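Local coordinates for protein transcriptional regulator, LysR family (Vibrio cholerae, PDB 3T1B) that activates virulence genes in Vibrio cholerae, probably by binding DNA as a LysR-type transcription factor, at residues Ser90-Ile95 / Asp119-Leu124; Arg94-Ser99 / Thr136-Ile141. The protein carries 1 engineered substitution. All blocks are in the same frame, centred on the assembly; numbering follows the deposited sequence.

Both contacts belong to the domain of AphB that has the periplasmic-binding-protein type of fold found in LysR-type regulators. Their centres lie about 11 Å apart. Strand 91-98 is common to both. Interaction 1 pairs its first half with strand 120-127. Interaction 2 pairs an overlapping part, from Arg94 on, with the segment leading into strand 140-144, on its other side. Strand 91-98 is therefore an inner strand of the sheet. Along the chain the order is strand 91-98, helix 102-116, strand 120-127, strand 140-144. Arg94 and Ile95 take part in both contacts. Residues 122-124 also pair with a strand of a second subunit, so the sheet runs on across that interface.

Interaction 1 of 2, residues Ser90-Ile95 / Asp119-Leu124; sequences SGRIRI and DIHIEL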
loop_
_atom_site.group_PDB
_atom_site.type_symbol
_atom_site.label_atom_id
_atom_site.label_comp_id
_atom_site.label_asym_id
_atom_site.label_seq_id
_atom_site.Cartn_x
_atom_site.Cartn_y
_atom_site.Cartn_z
ATOM N N SER A 90 11.630 10.246 27.860
ATOM C CA SER A 90 10.222 10.561 28.086
ATOM C C SER A 90 9.459 10.697 26.772
ATOM O O SER A 90 10.059 10.737 25.696
ATOM C CB SER A 90 10.082 11.846 28.895
ATOM O OG SER A 90 10.531 12.960 28.147
ATOM N N GLY A 91 8.135 10.761 26.867
ATOM C CA GLY A 91 7.292 10.914 25.695
ATOM C C GLY A 91 6.301 9.778 25.546
ATOM O O GLY A 91 6.345 8.803 26.298
ATOM N N ARG A 92 5.407 9.902 24.571
ATOM C CA ARG A 92 4.364 8.907 24.354
ATOM C C ARG A 92 4.780 7.880 23.308
ATOM O O ARG A 92 5.423 8.221 22.315
ATOM C CB ARG A 92 3.062 9.588 23.930
ATOM C CG ARG A 92 1.886 8.638 23.760
ATOM C CD ARG A 92 0.597 9.406 23.535
ATOM N NE ARG A 92 0.410 10.433 24.558
ATOM C CZ ARG A 92 -0.163 10.220 25.737
ATOM N NH1 ARG A 92 -0.284 11.216 26.603
ATOM N NH2 ARG A 92 -0.617 9.013 26.053
ATOM N N ILE A 93 4.410 6.622 23.535
ATOM C CA ILE A 93 4.691 5.548 22.587
ATOM C C ILE A 93 3.413 4.795 22.215
ATOM O O ILE A 93 2.556 4.551 23.064
ATOM C CB ILE A 93 5.724 4.547 23.147
ATOM C CG1 ILE A 93 5.155 3.807 24.360
ATOM C CG2 ILE A 93 7.014 5.256 23.514
ATOM C CD1 ILE A 93 6.125 2.838 24.985
ATOM N N ARG A 94 3.292 4.432 20.942
ATOM C CA ARG A 94 2.125 3.699 20.467
ATOM C C ARG A 94 2.397 2.197 20.477
ATOM O O ARG A 94 3.372 1.730 19.883
ATOM C CB ARG A 94 1.725 4.158 19.062
ATOM C CG ARG A 94 1.588 5.663 18.917
ATOM C CD ARG A 94 0.968 6.059 17.580
ATOM N NE ARG A 94 -0.488 5.907 17.571
ATOM C CZ ARG A 94 -1.154 5.048 16.804
ATOM N NH1 ARG A 94 -0.498 4.256 15.967
ATOM N NH2 ARG A 94 -2.476 4.985 16.869
ATOM N N ILE A 95 1.533 1.449 21.157
ATOM C CA ILE A 95 1.685 0.002 21.265
ATOM C C ILE A 95 0.424 -0.745 20.834
ATOM O O ILE A 95 -0.689 -0.375 21.208
ATOM C CB ILE A 95 2.049 -0.412 22.699
ATOM C CG1 ILE A 95 3.378 0.219 23.112
ATOM C CG2 ILE A 95 2.133 -1.927 22.810
ATOM C CD1 ILE A 95 3.777 -0.087 24.534
ATOM N N ASP A 119 7.391 9.221 33.113
ATOM C CA ASP A 119 7.419 10.255 32.082
ATOM C C ASP A 119 7.210 9.692 30.678
ATOM O O ASP A 119 7.123 10.445 29.706
ATOM C CB ASP A 119 8.725 11.048 32.147
ATOM C CG ASP A 119 8.849 11.861 33.417
ATOM O OD1 ASP A 119 7.803 12.230 33.994
ATOM O OD2 ASP A 119 9.991 12.135 33.838
ATOM N N ILE A 120 7.137 8.369 30.576
ATOM C CA ILE A 120 6.837 7.714 29.307
ATOM C C ILE A 120 5.384 7.256 29.283
ATOM O O ILE A 120 4.975 6.417 30.086
ATOM C CB ILE A 120 7.751 6.504 29.062
ATOM C CG1 ILE A 120 9.214 6.947 29.002
ATOM C CG2 ILE A 120 7.358 5.802 27.779
ATOM C CD1 ILE A 120 10.195 5.799 28.848
ATOM N N HIS A 121 4.606 7.808 28.361
ATOM C CA HIS A 121 3.180 7.524 28.302
ATOM C C HIS A 121 2.866 6.468 27.249
ATOM O O HIS A 121 3.540 6.387 26.223
ATOM C CB HIS A 121 2.402 8.807 28.022
ATOM C CG HIS A 121 2.644 9.881 29.039
ATOM N ND1 HIS A 121 3.356 9.661 30.194
ATOM C CD2 HIS A 121 2.264 11.181 29.069
ATOM C CE1 HIS A 121 3.408 10.778 30.899
ATOM N NE2 HIS A 121 2.754 11.715 30.239
ATOM N N ILE A 122 1.838 5.665 27.504
ATOM C CA ILE A 122 1.477 4.568 26.608
ATOM C C ILE A 122 0.121 4.753 25.933
ATOM O O ILE A 122 -0.901 4.919 26.601
ATOM C CB ILE A 122 1.464 3.218 27.351
ATOM C CG1 ILE A 122 2.883 2.805 27.738
ATOM C CG2 ILE A 122 0.810 2.132 26.499
ATOM C CD1 ILE A 122 2.960 1.450 28.389
ATOM N N GLU A 123 0.120 4.719 24.604
ATOM C CA GLU A 123 -1.121 4.616 23.845
ATOM C C GLU A 123 -1.259 3.178 23.363
ATOM O O GLU A 123 -0.457 2.705 22.556
ATOM C CB GLU A 123 -1.140 5.592 22.668
ATOM C CG GLU A 123 -2.398 5.496 21.818
ATOM C CD GLU A 123 -2.540 6.645 20.839
ATOM O OE1 GLU A 123 -2.181 7.790 21.196
ATOM O OE2 GLU A 123 -3.007 6.404 19.707
ATOM N N LEU A 124 -2.269 2.481 23.874
ATOM C CA LEU A 124 -2.436 1.058 23.601
ATOM C C LEU A 124 -3.690 0.768 22.779
ATOM O O LEU A 124 -4.790 1.201 23.126
ATOM C CB LEU A 124 -2.477 0.275 24.916
ATOM C CG LEU A 124 -2.653 -1.245 24.844
ATOM C CD1 LEU A 124 -1.446 -1.908 24.189
ATOM C CD2 LEU A 124 -2.886 -1.806 26.233
#
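Glu123 and Arg94 meet side by side because of their torsions. Glu123 CG stands anti to its backbone N (chi1 178°), and the chain beyond is extended. Arg94 bends at chi3 (79°), which brings its guanidinium to the carboxylate. Arg94 NH2 forms a salt bridge with Glu123 OE2 at 3.2 Å, on the anti side of that oxygen and well out of the carboxylate plane. A weak bond from Arg94 NE reaches the same Glu123 OE2 at 3.3 Å. The two planes are 87° apart. Arg94 NH1 turns to Glu137 O.

Arg92 and His121 share this face of the sheet. His121 CB lies over one face of the Arg92 guanidinium, 3.6 Å from its NH2. Arg92 NH1 comes to the edge of the imidazole, 3.5 Å from His121 CD2.

Underneath runs a parallel ladder. Ile93 N bonds to His121 O at 2.8 Å, and Ile95 N to Glu123 O at 2.7 Å. It joins the strands of a beta-alpha-beta unit with helix 102-116. The other face, with Ile93, Ile95, Ile120, Ile122 and Leu124, is apolar. Ile93 lies beside Ile122, and Ile95 CG2 touches Leu124 CD1 at 3.8 Å. Helices 102-116 and 276-286 pack on this side.

The polar face also meets a second subunit. Glu123 OE1 makes a salt bridge with Arg212 of that subunit, and Arg92 NH1 bonds to its Gly213 O. Residues 122-124 pair with a strand there. Glu123 thus serves one arginine per chain, and its one negative charge probably offsets part of the positive charge of Arg94, Arg92 and Arg212 of the second subunit.

Interaction 2 of 2, residues Arg94-Ser99 / Thr136-Ile141; sequences RISAPS and TEWDVI
Arg94 and Trp138 stack at a parallel strand pairing within the periplasmic-binding-protein type of fold. Here strand 91-98 meets the segment that enters strand 140-144.

The tight part is a three-layer sandwich. The Arg94 guanidinium lies over one face of the indole, with the planes 23° apart. Its CZ is 4.0 Å from the centroid of the Trp138 six-membered ring, a cation-pi contact. Ser96 CB sits over the opposite face, almost above the middle of that ring, at 4.0 Å from the centroid. This is a CH-pi contact. Trp138 CG is anti to its carbonyl carbon (chi1 -52°), which swings the ring in between the two residues. The stack and the bond from Arg94 NH1 to Glu137 O together probably limit rotation of the guanidinium. Met125 of strand 120-127 also touches the tryptophan.

Backbone bonds add to this. Ser96 N reaches Val140 O at 3.1 Å. Arg94 O accepts Asp139 N at 2.9 Å, and it takes a second, weak bond from Val140 N at 3.5 Å. Ile95 and Val140 are paired on the buried face, where both touch Phe281 of helix 276-286.

The outer side is looser. Glu137 is exposed, and its OE2 stays 4.4 Å from Arg94 NH1, too far for a salt bridge. Its backbone serves the arginine instead: Glu137 O accepts a bond from Arg94 NH1 near the guanidinium plane. The modelled length of that bond is doubtful.

Asp139 turns its side chain back to the strand, and its OD2 accepts the backbone N of Arg94 at 3.0 Å, on the anti side of the carboxylate oxygen, 28° out of the carboxylate plane.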
loop_
_atom_site.group_PDB
_atom_site.type_symbol
_atom_site.label_atom_id
_atom_site.label_comp_id
_atom_site.label_asym_id
_atom_site.label_seq_id
_atom_site.Cartn_x
_atom_site.Cartn_y
_atom_site.Cartn_z
ATOM N N ARG A 94 3.292 4.432 20.942
ATOM C CA ARG A 94 2.125 3.699 20.467
ATOM C C ARG A 94 2.397 2.197 20.477
ATOM O O ARG A 94 3.372 1.730 19.883
ATOM C CB ARG A 94 1.725 4.158 19.062
ATOM C CG ARG A 94 1.588 5.663 18.917
ATOM C CD ARG A 94 0.968 6.059 17.580
ATOM N NE ARG A 94 -0.488 5.907 17.571
ATOM C CZ ARG A 94 -1.154 5.048 16.804
ATOM N NH1 ARG A 94 -0.498 4.256 15.967
ATOM N NH2 ARG A 94 -2.476 4.985 16.869
ATOM N N ILE A 95 1.533 1.449 21.157
ATOM C CA ILE A 95 1.685 0.002 21.265
ATOM C C ILE A 95 0.424 -0.745 20.834
ATOM O O ILE A 95 -0.689 -0.375 21.208
ATOM C CB ILE A 95 2.049 -0.412 22.699
ATOM C CG1 ILE A 95 3.378 0.219 23.112
ATOM C CG2 ILE A 95 2.133 -1.927 22.810
ATOM C CD1 ILE A 95 3.777 -0.087 24.534
ATOM N N SER A 96 0.608 -1.797 20.043
ATOM C CA SER A 96 -0.502 -2.625 19.584
ATOM C C SER A 96 -0.390 -4.023 20.177
ATOM O O SER A 96 0.686 -4.619 20.175
ATOM C CB SER A 96 -0.517 -2.701 18.058
ATOM O OG SER A 96 -1.527 -3.583 17.597
ATOM N N ALA A 97 -1.504 -4.541 20.685
ATOM C CA ALA A 97 -1.516 -5.839 21.350
ATOM C C ALA A 97 -2.791 -6.623 21.028
ATOM O O ALA A 97 -3.780 -6.045 20.581
ATOM C CB ALA A 97 -1.361 -5.657 22.852
ATOM N N PRO A 98 -2.767 -7.949 21.252
ATOM C CA PRO A 98 -3.906 -8.829 20.955
ATOM C C PRO A 98 -5.116 -8.538 21.840
ATOM O O PRO A 98 -4.955 -8.190 23.010
ATOM C CB PRO A 98 -3.356 -10.228 21.257
ATOM C CG PRO A 98 -1.872 -10.084 21.173
ATOM C CD PRO A 98 -1.594 -8.716 21.703
ATOM N N SER A 99 -6.312 -8.693 21.278
ATOM C CA SER A 99 -7.551 -8.348 21.972
ATOM C C SER A 99 -7.711 -9.030 23.331
ATOM O O SER A 99 -7.825 -8.364 24.358
ATOM C CB SER A 99 -8.762 -8.675 21.091
ATOM O OG SER A 99 -8.790 -7.860 19.930
ATOM N N THR A 136 3.988 0.755 10.400
ATOM C CA THR A 136 4.620 2.069 10.458
ATOM C C THR A 136 3.874 3.014 11.397
ATOM O O THR A 136 4.311 4.140 11.633
ATOM C CB THR A 136 4.709 2.712 9.064
ATOM O OG1 THR A 136 3.390 2.996 8.582
ATOM C CG2 THR A 136 5.413 1.776 8.095
ATOM N N GLU A 137 2.749 2.550 11.931
ATOM C CA GLU A 137 1.950 3.355 12.848
ATOM C C GLU A 137 2.279 3.040 14.304
ATOM O O GLU A 137 1.793 3.711 15.215
ATOM C CB GLU A 137 0.458 3.117 12.611
ATOM C CG GLU A 137 -0.055 3.578 11.262
ATOM C CD GLU A 137 -1.561 3.426 11.132
ATOM O OE1 GLU A 137 -2.093 3.662 10.024
ATOM O OE2 GLU A 137 -2.211 3.073 12.142
ATOM N N TRP A 138 3.106 2.024 14.519
ATOM C CA TRP A 138 3.339 1.515 15.866
ATOM C C TRP A 138 4.820 1.466 16.242
ATOM O O TRP A 138 5.678 1.198 15.401
ATOM C CB TRP A 138 2.699 0.132 16.020
ATOM C CG TRP A 138 1.261 0.111 15.602
ATOM C CD1 TRP A 138 0.751 -0.376 14.434
ATOM C CD2 TRP A 138 0.146 0.618 16.344
ATOM N NE1 TRP A 138 -0.613 -0.212 14.406
ATOM C CE2 TRP A 138 -1.009 0.399 15.568
ATOM C CE3 TRP A 138 0.013 1.235 17.592
ATOM C CZ2 TRP A 138 -2.281 0.772 15.997
ATOM C CZ3 TRP A 138 -1.248 1.608 18.016
ATOM C CH2 TRP A 138 -2.380 1.375 17.220
ATOM N N ASP A 139 5.107 1.741 17.511
ATOM C CA ASP A 139 6.464 1.651 18.035
ATOM C C ASP A 139 6.810 0.205 18.374
ATOM O O ASP A 139 7.912 -0.264 18.088
ATOM C CB ASP A 139 6.618 2.537 19.275
ATOM C CG ASP A 139 6.626 4.018 18.938
ATOM O OD1 ASP A 139 7.294 4.402 17.954
ATOM O OD2 ASP A 139 5.959 4.798 19.652
ATOM N N VAL A 140 5.863 -0.492 18.992
ATOM C CA VAL A 140 6.024 -1.910 19.296
ATOM C C VAL A 140 4.712 -2.653 19.065
ATOM O O VAL A 140 3.642 -2.185 19.456
ATOM C CB VAL A 140 6.487 -2.152 20.749
ATOM C CG1 VAL A 140 6.477 -3.641 21.067
ATOM C CG2 VAL A 140 7.872 -1.571 20.974
ATOM N N ILE A 141 4.806 -3.814 18.425
ATOM C CA ILE A 141 3.631 -4.626 18.134
ATOM C C ILE A 141 3.705 -6.004 18.783
ATOM O O ILE A 141 4.650 -6.763 18.565
ATOM C CB ILE A 141 3.430 -4.811 16.615
ATOM C CG1 ILE A 141 3.287 -3.454 15.921
ATOM C CG2 ILE A 141 2.211 -5.688 16.343
ATOM C CD1 ILE A 141 3.111 -3.549 14.415
#